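Local coordinates for protein ochratoxinase (PDB 4C65) that hydrolyses the amide bond of the mycotoxin ochratoxin A to ochratoxin alpha and L-phenylalanine, acting as a zinc-dependent carboxypeptidase of the amidohydrolase superfamily, at residues A[64-69]-A[109-114]; A[144-149]-A[181-186]; A[331-336]-A[362-367]. One frame throughout, in Å; residues are numbered along the deposited sequence.

Contact 1 of 3, residues A[64-69]-A[109-114]; sequences GLWDCH and YTSYRD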
# COMPACT_ATOMS: atom_id res chain seq x y z
N GLY A 64 39.96 -21.03 22.72
CA GLY A 64 39.46 -20.78 21.36
C GLY A 64 39.45 -19.28 21.04
O GLY A 64 39.20 -18.46 21.93
N LEU A 65 39.74 -18.94 19.79
CA LEU A 65 39.91 -17.55 19.39
C LEU A 65 38.57 -16.88 19.09
O LEU A 65 37.64 -17.51 18.60
CB LEU A 65 40.80 -17.48 18.17
CG LEU A 65 42.26 -17.86 18.38
CD1 LEU A 65 42.90 -18.22 17.05
CD2 LEU A 65 42.98 -16.70 19.07
N TRP A 66 38.51 -15.58 19.40
CA TRP A 66 37.38 -14.72 19.06
C TRP A 66 37.77 -13.77 17.94
O TRP A 66 38.91 -13.34 17.86
CB TRP A 66 36.98 -13.84 20.22
CG TRP A 66 36.16 -14.48 21.27
CD1 TRP A 66 36.51 -15.50 22.07
CD2 TRP A 66 34.87 -14.05 21.71
NE1 TRP A 66 35.50 -15.79 22.96
CE2 TRP A 66 34.47 -14.90 22.75
CE3 TRP A 66 34.00 -13.03 21.31
CZ2 TRP A 66 33.24 -14.79 23.38
CZ3 TRP A 66 32.78 -12.91 21.96
CH2 TRP A 66 32.43 -13.78 22.99
N ASP A 67 36.83 -13.48 17.05
CA ASP A 67 36.91 -12.28 16.25
C ASP A 67 35.69 -11.45 16.55
O ASP A 67 34.56 -11.94 16.42
CB ASP A 67 37.04 -12.58 14.78
CG ASP A 67 37.54 -11.36 14.01
OD1 ASP A 67 36.71 -10.43 13.76
OD2 ASP A 67 38.74 -11.34 13.68
N CYS A 68 35.93 -10.20 16.93
CA CYS A 68 34.87 -9.33 17.40
C CYS A 68 34.31 -8.40 16.34
O CYS A 68 33.51 -7.51 16.66
CB CYS A 68 35.38 -8.53 18.57
SG CYS A 68 35.88 -9.57 19.96
N HIS A 69 34.71 -8.58 15.09
CA HIS A 69 34.16 -7.79 14.02
C HIS A 69 33.98 -8.58 12.72
O HIS A 69 34.76 -8.44 11.80
CB HIS A 69 35.00 -6.54 13.74
CG HIS A 69 34.25 -5.48 13.00
ND1 HIS A 69 34.20 -4.18 13.43
CD2 HIS A 69 33.44 -5.55 11.92
CE1 HIS A 69 33.43 -3.47 12.61
NE2 HIS A 69 32.96 -4.28 11.69
N TYR A 109 38.70 -20.63 15.59
CA TYR A 109 37.82 -19.56 16.00
C TYR A 109 36.50 -20.13 16.53
O TYR A 109 35.70 -20.63 15.73
CB TYR A 109 37.61 -18.56 14.84
CG TYR A 109 38.82 -17.63 14.70
CD1 TYR A 109 40.00 -18.07 14.08
CD2 TYR A 109 38.78 -16.34 15.23
CE1 TYR A 109 41.10 -17.24 14.00
CE2 TYR A 109 39.87 -15.50 15.14
CZ TYR A 109 41.04 -15.97 14.54
OH TYR A 109 42.13 -15.12 14.44
N THR A 110 36.32 -20.08 17.85
CA THR A 110 35.16 -20.66 18.48
C THR A 110 34.07 -19.64 18.84
O THR A 110 32.98 -20.01 19.28
CB THR A 110 35.56 -21.49 19.70
OG1 THR A 110 36.25 -20.67 20.65
CG2 THR A 110 36.48 -22.63 19.29
N SER A 111 34.37 -18.36 18.68
CA SER A 111 33.38 -17.30 18.84
C SER A 111 33.60 -16.20 17.81
O SER A 111 34.73 -15.82 17.53
CB SER A 111 33.41 -16.71 20.27
OG SER A 111 32.88 -17.62 21.24
N TYR A 112 32.48 -15.70 17.29
CA TYR A 112 32.44 -14.60 16.37
C TYR A 112 31.39 -13.58 16.86
O TYR A 112 30.31 -13.95 17.27
CB TYR A 112 31.96 -15.10 15.02
CG TYR A 112 33.00 -15.56 14.00
CD1 TYR A 112 34.36 -15.38 14.18
CD2 TYR A 112 32.56 -16.11 12.79
CE1 TYR A 112 35.26 -15.77 13.20
CE2 TYR A 112 33.45 -16.48 11.81
CZ TYR A 112 34.79 -16.33 12.02
OH TYR A 112 35.64 -16.71 11.02
N ARG A 113 31.73 -12.29 16.80
CA ARG A 113 30.75 -11.23 16.92
C ARG A 113 30.43 -10.68 15.53
O ARG A 113 31.27 -10.01 14.91
CB ARG A 113 31.22 -10.12 17.86
CG ARG A 113 30.10 -9.16 18.26
CD ARG A 113 30.57 -8.07 19.20
NE ARG A 113 31.60 -7.22 18.59
CZ ARG A 113 31.95 -6.01 19.01
NH1 ARG A 113 31.36 -5.44 20.06
NH2 ARG A 113 32.90 -5.35 18.37
N ASP A 114 29.23 -11.03 15.06
CA ASP A 114 28.68 -10.56 13.80
C ASP A 114 28.10 -9.16 14.02
O ASP A 114 27.26 -8.98 14.90
CB ASP A 114 27.58 -11.52 13.35
CG ASP A 114 26.79 -11.02 12.19
OD1 ASP A 114 27.37 -10.37 11.29
OD2 ASP A 114 25.60 -11.33 12.12
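Two neighbouring parallel strands of the twisted TIM barrel pair here, and the first leads, past a corner at Cys68, to His69, a ligand of one zinc ion. Leu65 pairs with Tyr109, Trp66 with Ser111 and Asp67 with Tyr112. The register slips by one residue between the first two pairs, which makes a beta bulge. At the bulge Leu65 O takes Thr110 N at 3.0 Å and, more weakly, Ser111 N. Beyond it the pairing is regular: Asp67 N donates to Ser111 O, and Arg113 N reaches Asp67 O at 2.9 Å in a nearly straight bond.

Leu65 and Tyr109 lie on the same face of the sheet as Asp67 and Tyr112. Leu65 CB sits over the Tyr109 ring, 3.7 Å from its centroid, and Leu65 CD1 touches Tyr109 CE1 on that ring. Trp66 and Ser111 share the other face. There Ser111 CB stands over the indole, 3.3 Å from the centroid of the five-membered ring of Trp66, while Tyr137 meets the Trp66 ring from outside the pair.

Asp67 OD1 accepts His69 N at 3.0 Å, an Asx turn just where the strand turns its corner. The other carboxylate oxygen, Asp67 OD2, is bonded to Thr335. Glu264 bonds His69 ND1 and forms a salt bridge with Arg113, so it joins the metal ligand to the second strand. Arg113 leaves its backbone with CG anti to N (chi1 -167°) and bends at chi3. Its guanidinium then meets Cys68 O edge-on, with NE at 2.7 Å and NH2 at 2.8 Å from that one oxygen.

Contact 2 of 3, residues A[144-149]-A[181-186]; sequences SQTAGH and IADGVE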
# COMPACT_ATOMS: atom_id res chain seq x y z
N SER A 144 21.57 2.34 10.97
CA SER A 144 22.07 3.52 10.31
C SER A 144 20.96 4.53 10.10
O SER A 144 19.80 4.18 9.96
CB SER A 144 22.65 3.14 8.97
OG SER A 144 23.17 4.25 8.28
N GLN A 145 21.32 5.80 10.10
CA GLN A 145 20.42 6.84 9.66
C GLN A 145 20.33 6.78 8.13
O GLN A 145 21.21 6.24 7.48
CB GLN A 145 20.91 8.22 10.11
CG GLN A 145 22.32 8.56 9.66
CD GLN A 145 22.59 10.02 9.70
OE1 GLN A 145 23.03 10.56 10.71
NE2 GLN A 145 22.32 10.69 8.60
N THR A 146 19.26 7.37 7.59
CA THR A 146 19.21 7.70 6.18
C THR A 146 20.44 8.54 5.85
O THR A 146 20.82 9.43 6.60
CB THR A 146 17.93 8.47 5.84
OG1 THR A 146 16.81 7.60 5.97
CG2 THR A 146 17.96 9.01 4.42
N ALA A 147 21.07 8.21 4.72
CA ALA A 147 22.35 8.87 4.33
C ALA A 147 23.50 8.58 5.29
O ALA A 147 24.49 9.30 5.34
CB ALA A 147 22.17 10.38 4.17
N GLY A 148 23.37 7.50 6.05
CA GLY A 148 24.45 7.04 6.93
C GLY A 148 25.26 5.95 6.27
O GLY A 148 25.06 5.63 5.10
N HIS A 149 26.18 5.38 7.02
CA HIS A 149 27.13 4.44 6.46
C HIS A 149 26.48 3.13 6.06
O HIS A 149 26.97 2.45 5.18
CB HIS A 149 28.27 4.20 7.43
CG HIS A 149 29.29 3.23 6.92
ND1 HIS A 149 29.84 3.33 5.66
CD2 HIS A 149 29.88 2.16 7.50
CE1 HIS A 149 30.72 2.36 5.48
NE2 HIS A 149 30.75 1.64 6.58
N ILE A 181 17.61 0.90 8.52
CA ILE A 181 17.59 2.35 8.46
C ILE A 181 16.47 2.89 9.35
O ILE A 181 15.30 2.50 9.24
CB ILE A 181 17.33 2.86 7.02
CG1 ILE A 181 18.27 2.22 6.00
CG2 ILE A 181 17.28 4.36 7.02
CD1 ILE A 181 19.62 2.77 5.85
N ALA A 182 16.83 3.82 10.23
CA ALA A 182 15.87 4.40 11.14
C ALA A 182 16.23 5.86 11.39
O ALA A 182 17.40 6.18 11.59
CB ALA A 182 15.81 3.62 12.46
N ASP A 183 15.22 6.72 11.42
CA ASP A 183 15.43 8.13 11.64
C ASP A 183 14.51 8.65 12.74
O ASP A 183 13.29 8.59 12.61
CB ASP A 183 15.17 8.90 10.36
CG ASP A 183 16.13 8.53 9.24
OD1 ASP A 183 17.35 8.74 9.38
OD2 ASP A 183 15.65 7.97 8.23
N GLY A 184 15.11 9.19 13.79
CA GLY A 184 14.35 9.73 14.90
C GLY A 184 14.21 8.75 16.05
O GLY A 184 14.33 7.54 15.87
N VAL A 185 13.99 9.29 17.24
CA VAL A 185 13.85 8.53 18.45
C VAL A 185 12.80 7.41 18.33
O VAL A 185 13.02 6.32 18.85
CB VAL A 185 13.50 9.47 19.63
CG1 VAL A 185 12.85 8.72 20.78
CG2 VAL A 185 14.75 10.20 20.09
N GLU A 186 11.67 7.69 17.71
CA GLU A 186 10.59 6.71 17.62
C GLU A 186 11.07 5.52 16.82
O GLU A 186 10.98 4.38 17.26
CB GLU A 186 9.32 7.31 16.99
CG GLU A 186 8.77 8.55 17.68
CD GLU A 186 8.52 8.34 19.18
OE1 GLU A 186 7.57 7.60 19.54
OE2 GLU A 186 9.26 8.93 19.99
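Asp183 grips the type II turn Gln145–Gly148 with its carboxylate, just past the short parallel pairing of strands 142-144 and 179-181. Its CB carries CG beside the backbone N (chi1 -63°), and the two oxygens reach Thr146. Asp183 OD1 accepts Thr146 N at 3.0 Å, and Asp183 OD2 accepts the hydroxyl Thr146 OG1 at 2.6 Å. Both oxygens use their syn lone pairs, so one residue is held by backbone and side chain together. Gln145 CB also lies 3.7 Å from Asp183 OD1.

The same carboxylate faces a neighbouring subunit. Arg193 of that subunit forms a salt bridge with OD1, and Arg190 of that subunit forms one with OD2. The buried acid is thus shared between the turn and the octamer interface, and the two arginines would be expected to stabilise its negative charge.

Ile181 packs beside this pair of bonds. Its CG2 is 3.4 Å from Thr146 OG1, and the two side chains cross at about a right angle. The backbone pairing is completed by Ala182 N, which donates to Ser144 O at 3.0 Å.

Gln145 O closes the turn by accepting Gly148 N, and also takes Ser144 OG from the residue before it. The Gln145 side chain runs out extended beyond CG. Its OE1 accepts Phe223 N, and its NE2 gives a hydrogen bond to Thr146 O at 2.8 Å, close to its amide plane.

Contact 3 of 3, residues A[331-336]-A[362-367]; sequences IALGTD and IKAATA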
# COMPACT_ATOMS: atom_id res chain seq x y z
N ILE A 331 41.56 -3.82 24.90
CA ILE A 331 41.48 -4.04 23.49
C ILE A 331 41.02 -5.46 23.19
O ILE A 331 41.37 -6.40 23.89
CB ILE A 331 42.85 -3.76 22.84
CG1 ILE A 331 43.15 -2.27 22.98
CG2 ILE A 331 42.88 -4.13 21.36
CD1 ILE A 331 44.60 -1.99 23.18
N ALA A 332 40.23 -5.60 22.13
CA ALA A 332 39.92 -6.90 21.57
C ALA A 332 40.14 -6.83 20.07
O ALA A 332 40.23 -5.74 19.49
CB ALA A 332 38.51 -7.32 21.89
N LEU A 333 40.27 -8.00 19.45
CA LEU A 333 40.62 -8.06 18.04
C LEU A 333 39.40 -8.34 17.17
O LEU A 333 38.56 -9.18 17.50
CB LEU A 333 41.69 -9.14 17.77
CG LEU A 333 43.03 -8.93 18.45
CD1 LEU A 333 44.05 -9.90 17.90
CD2 LEU A 333 43.54 -7.51 18.27
N GLY A 334 39.34 -7.63 16.04
CA GLY A 334 38.32 -7.80 15.03
C GLY A 334 38.93 -7.52 13.70
O GLY A 334 39.83 -6.70 13.60
N THR A 335 38.42 -8.18 12.68
CA THR A 335 39.02 -8.15 11.34
C THR A 335 38.21 -7.34 10.32
O THR A 335 38.77 -6.73 9.40
CB THR A 335 39.20 -9.59 10.85
OG1 THR A 335 39.95 -10.32 11.82
CG2 THR A 335 39.96 -9.64 9.53
N ASP A 336 36.90 -7.32 10.51
CA ASP A 336 35.94 -6.76 9.57
C ASP A 336 35.96 -7.55 8.27
O ASP A 336 36.33 -7.04 7.22
CB ASP A 336 36.21 -5.28 9.33
CG ASP A 336 34.99 -4.54 8.79
OD1 ASP A 336 34.04 -5.16 8.29
OD2 ASP A 336 34.99 -3.30 8.86
N ILE A 362 47.20 -12.32 22.00
CA ILE A 362 46.36 -13.47 22.31
C ILE A 362 45.30 -13.13 23.34
O ILE A 362 44.16 -13.56 23.21
CB ILE A 362 47.21 -14.67 22.74
CG1 ILE A 362 47.91 -15.27 21.50
CG2 ILE A 362 46.36 -15.74 23.43
CD1 ILE A 362 48.94 -16.33 21.80
N LYS A 363 45.65 -12.32 24.33
CA LYS A 363 44.72 -11.83 25.35
C LYS A 363 43.57 -11.04 24.72
O LYS A 363 42.40 -11.21 25.05
CB LYS A 363 45.47 -10.95 26.34
CG LYS A 363 44.63 -10.42 27.47
CD LYS A 363 45.27 -9.31 28.28
CE LYS A 363 44.37 -9.00 29.40
NZ LYS A 363 44.94 -8.65 30.71
N ALA A 364 43.93 -10.19 23.77
CA ALA A 364 42.96 -9.39 23.04
C ALA A 364 42.03 -10.25 22.16
O ALA A 364 40.92 -9.82 21.84
CB ALA A 364 43.67 -8.34 22.20
N ALA A 365 42.48 -11.44 21.77
CA ALA A 365 41.66 -12.32 20.96
C ALA A 365 40.97 -13.43 21.75
O ALA A 365 40.20 -14.21 21.18
CB ALA A 365 42.49 -12.92 19.85
N THR A 366 41.25 -13.50 23.05
CA THR A 366 40.68 -14.53 23.88
C THR A 366 40.05 -13.94 25.12
O THR A 366 38.86 -13.71 25.15
CB THR A 366 41.73 -15.61 24.24
OG1 THR A 366 42.84 -15.04 24.97
CG2 THR A 366 42.25 -16.26 23.00
N ALA A 367 40.86 -13.64 26.13
CA ALA A 367 40.34 -13.22 27.44
C ALA A 367 39.47 -11.96 27.38
O ALA A 367 38.46 -11.87 28.08
CB ALA A 367 41.47 -13.05 28.45
O HOH W 1 38.90 -10.89 19.51
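The chain leaving barrel strand 331-332 runs past the C-terminal end of helix 358-365, with the CA atoms of Ala332 and Ala364 4.2 Å apart. This joins a strand of the TIM barrel to a helix packed against it. Further along, the first segment reaches the active-site residue Asp336.

Ala364 O is the main polar link. It accepts Leu333 N at 3.1 Å, with a bent N-H...O angle of 137°. The donor stands above the carbonyl plane and not on a lone pair. The CA of Ala332 also approaches Ala364 O, in a CA-H...O contact. A water lies by the same junction, 2.7 Å from Leu333 O.

The alanines at 332 and 364 are consistent with the close approach. The methyl of Ala364 points at the strand, with its CB 3.5 Å from Ile331 O. That carbonyl is also bonded to the side chain of Asn368. Leu333 holds CG beside its backbone N (chi1 -62°), which lays the branched end alongside the helix. Its CG is 3.8 Å from Ala364 CB, and its CD2 meets the same methyl. Helix 344-354 also covers this leucine, through Leu347 and Ala350.

Near the end of this segment's helix, Thr366 OG1 bonds Ile362 O at 2.7 Å. The last touch across the contact is apolar: Leu333 CD1 rests 3.9 Å from Ala365 CB.

All three contacts are buried, but in different settings. Contacts 1 and 3 lie near the centre of the chain, their centres about 8 Å apart, and no other subunit touches them. The centres of contacts 1 and 2 are about 28 Å apart, and contact 2 lies against a neighbouring subunit. Contacts 1 and 3 meet directly through the backbone: His69 O is 2.7 Å from Asp336 N, a probable hydrogen bond, so a zinc ligand adjoins an active-site acid. Their chemistry differs. Contact 1 is strand pairing with rings and a guanidinium, contact 3 one backbone hydrogen bond with alanine and leucine packing, and contact 2 a carboxylate bonded to a turn and to arginines of a neighbouring subunit.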